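Local coordinates for protein flavin reductase (Uncultured bacterium, PDB 5CHO) that serves as the flavin reductase of a bacterial two-component tryptophan halogenase, binding FAD and probably supplying the halogenase with reduced flavin, at residues A[48-53]-A[127-132]. Numbering follows the deposited sequence.
Sequences VTVVTV and PGWARG
Val50 and Thr52 of strand 46-53 meet Trp129 of the short strand 129-131 through side chains alone: the backbones stand well apart, with Thr52 CA 10.9 Å from Trp129 CA, and no hydrogen bond joins the two segments. Trp129 spans the gap. With CG beside its backbone N and anti to the carbonyl carbon (chi1 -65°), its indole reaches out from the short strand and presents the far end of the six-membered ring to strand 46-53. Val50 touches that end at the ring edge, near the plane, where CG1 lies 4.1 Å from Trp129 CH2; the two side chains cross at about a right angle. Thr52, two residues on and on the same side of its strand, comes against Trp129 from the opposite direction and places CG2 4.1 Å from Trp129 CZ3, an oblique approach. The two methyls also lie together, Val50 CG1 being 3.6 Å from Thr52 CG2, and form a small apolar surface for the ring end. With OG1 of Thr52 between the backbone N and the carbonyl carbon (chi1 69°), CG2 lies anti to the carbonyl carbon and is left to the indole, while OG1 is hydrogen-bonded to Pro138 O, at the strand that pairs with 129-131. This threonine thus contacts both strands of the small antiparallel sheet. Ala60 of strand 59-63 touches both Val50 and Thr52, and Phe124 meets the Trp129 ring edge-to-face. Strand 46-53 belongs to the large antiparallel sheet of the flavin reductase-like domain, paired there with strands 59-63 and 95-100, and the side chain of Val50 is about 8 Å from the bound FAD. The contact therefore packs the two-stranded sheet of 129-131 and 138-140 against the large sheet, while Val53 turns away from Trp129 toward helix 85-93.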
ATOM      1  N   VAL A  48      -0.985  -6.100  -7.149  1.00 28.34           N
ATOM      2  CA  VAL A  48      -2.306  -5.733  -7.651  1.00 23.69           C
ATOM      3  C   VAL A  48      -3.350  -6.707  -7.143  1.00 21.83           C
ATOM      4  O   VAL A  48      -3.128  -7.918  -7.156  1.00 25.04           O
ATOM      5  CB  VAL A  48      -2.361  -5.717  -9.186  1.00 19.86           C
ATOM      6  CG1 VAL A  48      -3.678  -5.109  -9.651  1.00 23.60           C
ATOM      7  CG2 VAL A  48      -1.195  -4.933  -9.757  1.00 22.63           C
ATOM      8  N   THR A  49      -4.479  -6.176  -6.678  1.00 23.12           N
ATOM      9  CA  THR A  49      -5.598  -7.011  -6.234  1.00 25.27           C
ATOM     10  C   THR A  49      -6.880  -6.762  -7.011  1.00 24.20           C
ATOM     11  O   THR A  49      -7.007  -5.783  -7.746  1.00 25.46           O
ATOM     12  CB  THR A  49      -5.939  -6.787  -4.747  1.00 24.97           C
ATOM     13  OG1 THR A  49      -6.693  -5.579  -4.614  1.00 21.88           O
ATOM     14  CG2 THR A  49      -4.691  -6.692  -3.894  1.00 21.10           C
ATOM     15  N   VAL A  50      -7.826  -7.680  -6.839  1.00 25.34           N
ATOM     16  CA  VAL A  50      -9.210  -7.441  -7.213  1.00 27.41           C
ATOM     17  C   VAL A  50     -10.079  -7.504  -5.963  1.00 25.60           C
ATOM     18  O   VAL A  50     -10.138  -8.527  -5.283  1.00 26.72           O
ATOM     19  CB  VAL A  50      -9.712  -8.454  -8.251  1.00 28.85           C
ATOM     20  CG1 VAL A  50     -11.212  -8.315  -8.442  1.00 33.80           C
ATOM     21  CG2 VAL A  50      -8.994  -8.243  -9.568  1.00 28.76           C
ATOM     22  N   VAL A  51     -10.735  -6.387  -5.671  1.00 25.47           N
ATOM     23  CA  VAL A  51     -11.665  -6.280  -4.557  1.00 25.63           C
ATOM     24  C   VAL A  51     -13.073  -6.617  -5.034  1.00 30.34           C
ATOM     25  O   VAL A  51     -13.512  -6.103  -6.062  1.00 30.14           O
ATOM     26  CB  VAL A  51     -11.629  -4.865  -3.956  1.00 29.04           C
ATOM     27  CG1 VAL A  51     -12.671  -4.707  -2.867  1.00 30.27           C
ATOM     28  CG2 VAL A  51     -10.232  -4.555  -3.435  1.00 23.75           C
ATOM     29  N   THR A  52     -13.769  -7.490  -4.307  1.00 31.71           N
ATOM     30  CA  THR A  52     -15.079  -7.980  -4.742  1.00 29.60           C
ATOM     31  C   THR A  52     -16.114  -7.991  -3.618  1.00 34.46           C
ATOM     32  O   THR A  52     -15.763  -8.064  -2.441  1.00 31.48           O
ATOM     33  CB  THR A  52     -14.979  -9.412  -5.298  1.00 30.44           C
ATOM     34  OG1 THR A  52     -14.675 -10.323  -4.234  1.00 32.02           O
ATOM     35  CG2 THR A  52     -13.900  -9.503  -6.361  1.00 29.82           C
ATOM     36  N   VAL A  53     -17.390  -7.920  -3.991  1.00 30.44           N
ATOM     37  CA  VAL A  53     -18.480  -8.191  -3.059  1.00 31.38           C
ATOM     38  C   VAL A  53     -19.379  -9.274  -3.648  1.00 37.33           C
ATOM     39  O   VAL A  53     -19.404  -9.475  -4.863  1.00 37.74           O
ATOM     40  CB  VAL A  53     -19.334  -6.943  -2.759  1.00 33.84           C
ATOM     41  CG1 VAL A  53     -18.477  -5.845  -2.142  1.00 30.78           C
ATOM     42  CG2 VAL A  53     -20.013  -6.442  -4.021  1.00 34.14           C
ATOM     43  N   PRO A 127     -15.984 -20.111 -14.449  1.00 45.05           N
ATOM     44  CA  PRO A 127     -15.113 -20.987 -13.654  1.00 51.04           C
ATOM     45  C   PRO A 127     -13.832 -20.355 -13.107  1.00 51.58           C
ATOM     46  O   PRO A 127     -13.228 -20.944 -12.212  1.00 49.66           O
ATOM     47  CB  PRO A 127     -14.771 -22.114 -14.633  1.00 55.78           C
ATOM     48  CG  PRO A 127     -14.937 -21.530 -15.984  1.00 50.46           C
ATOM     49  CD  PRO A 127     -16.013 -20.495 -15.873  1.00 50.62           C
ATOM     50  N   GLY A 128     -13.428 -19.194 -13.609  1.00 48.06           N
ATOM     51  CA  GLY A 128     -12.250 -18.521 -13.090  1.00 46.94           C
ATOM     52  C   GLY A 128     -12.454 -17.930 -11.702  1.00 45.62           C
ATOM     53  O   GLY A 128     -11.519 -17.394 -11.104  1.00 40.76           O
ATOM     54  N   TRP A 129     -13.675 -18.052 -11.181  1.00 41.05           N
ATOM     55  CA  TRP A 129     -14.024 -17.503  -9.874  1.00 43.86           C
ATOM     56  C   TRP A 129     -14.439 -18.571  -8.878  1.00 45.55           C
ATOM     57  O   TRP A 129     -15.134 -19.529  -9.219  1.00 53.60           O
ATOM     58  CB  TRP A 129     -15.181 -16.505  -9.974  1.00 37.11           C
ATOM     59  CG  TRP A 129     -14.905 -15.251 -10.735  1.00 38.18           C
ATOM     60  CD1 TRP A 129     -15.293 -14.966 -12.010  1.00 39.83           C
ATOM     61  CD2 TRP A 129     -14.192 -14.101 -10.265  1.00 39.30           C
ATOM     62  NE1 TRP A 129     -14.869 -13.709 -12.364  1.00 37.70           N
ATOM     63  CE2 TRP A 129     -14.188 -13.156 -11.311  1.00 37.77           C
ATOM     64  CE3 TRP A 129     -13.554 -13.778  -9.061  1.00 37.69           C
ATOM     65  CZ2 TRP A 129     -13.571 -11.914 -11.193  1.00 33.43           C
ATOM     66  CZ3 TRP A 129     -12.943 -12.541  -8.944  1.00 34.38           C
ATOM     67  CH2 TRP A 129     -12.956 -11.623 -10.004  1.00 33.15           C
ATOM     68  N   ALA A 130     -14.000 -18.387  -7.639  1.00 44.34           N
ATOM     69  CA  ALA A 130     -14.519 -19.138  -6.506  1.00 44.94           C
ATOM     70  C   ALA A 130     -15.356 -18.179  -5.678  1.00 44.27           C
ATOM     71  O   ALA A 130     -15.266 -16.966  -5.859  1.00 44.21           O
ATOM     72  CB  ALA A 130     -13.397 -19.728  -5.673  1.00 39.99           C
ATOM     73  N   ARG A 131     -16.174 -18.714  -4.779  1.00 44.19           N
ATOM     74  CA  ARG A 131     -16.970 -17.881  -3.886  1.00 42.24           C
ATOM     75  C   ARG A 131     -16.509 -18.089  -2.457  1.00 41.18           C
ATOM     76  O   ARG A 131     -16.422 -19.223  -1.988  1.00 43.22           O
ATOM     77  CB  ARG A 131     -18.456 -18.206  -4.008  1.00 41.80           C
ATOM     78  CG  ARG A 131     -19.065 -17.856  -5.350  1.00 47.24           C
ATOM     79  CD  ARG A 131     -19.229 -16.357  -5.504  1.00 45.47           C
ATOM     80  NE  ARG A 131     -20.006 -16.032  -6.695  1.00 45.15           N
ATOM     81  CZ  ARG A 131     -20.923 -15.070  -6.762  1.00 52.48           C
ATOM     82  NH1 ARG A 131     -21.182 -14.299  -5.711  1.00 52.54           N
ATOM     83  NH2 ARG A 131     -21.581 -14.868  -7.895  1.00 49.04           N
ATOM     84  N   GLY A 132     -16.214 -16.993  -1.766  1.00 41.96           N
ATOM     85  CA  GLY A 132     -15.708 -17.076  -0.413  1.00 42.33           C
ATOM     86  C   GLY A 132     -16.761 -17.687   0.490  1.00 46.97           C
ATOM     87  O   GLY A 132     -17.929 -17.300   0.456  1.00 39.20           O
TER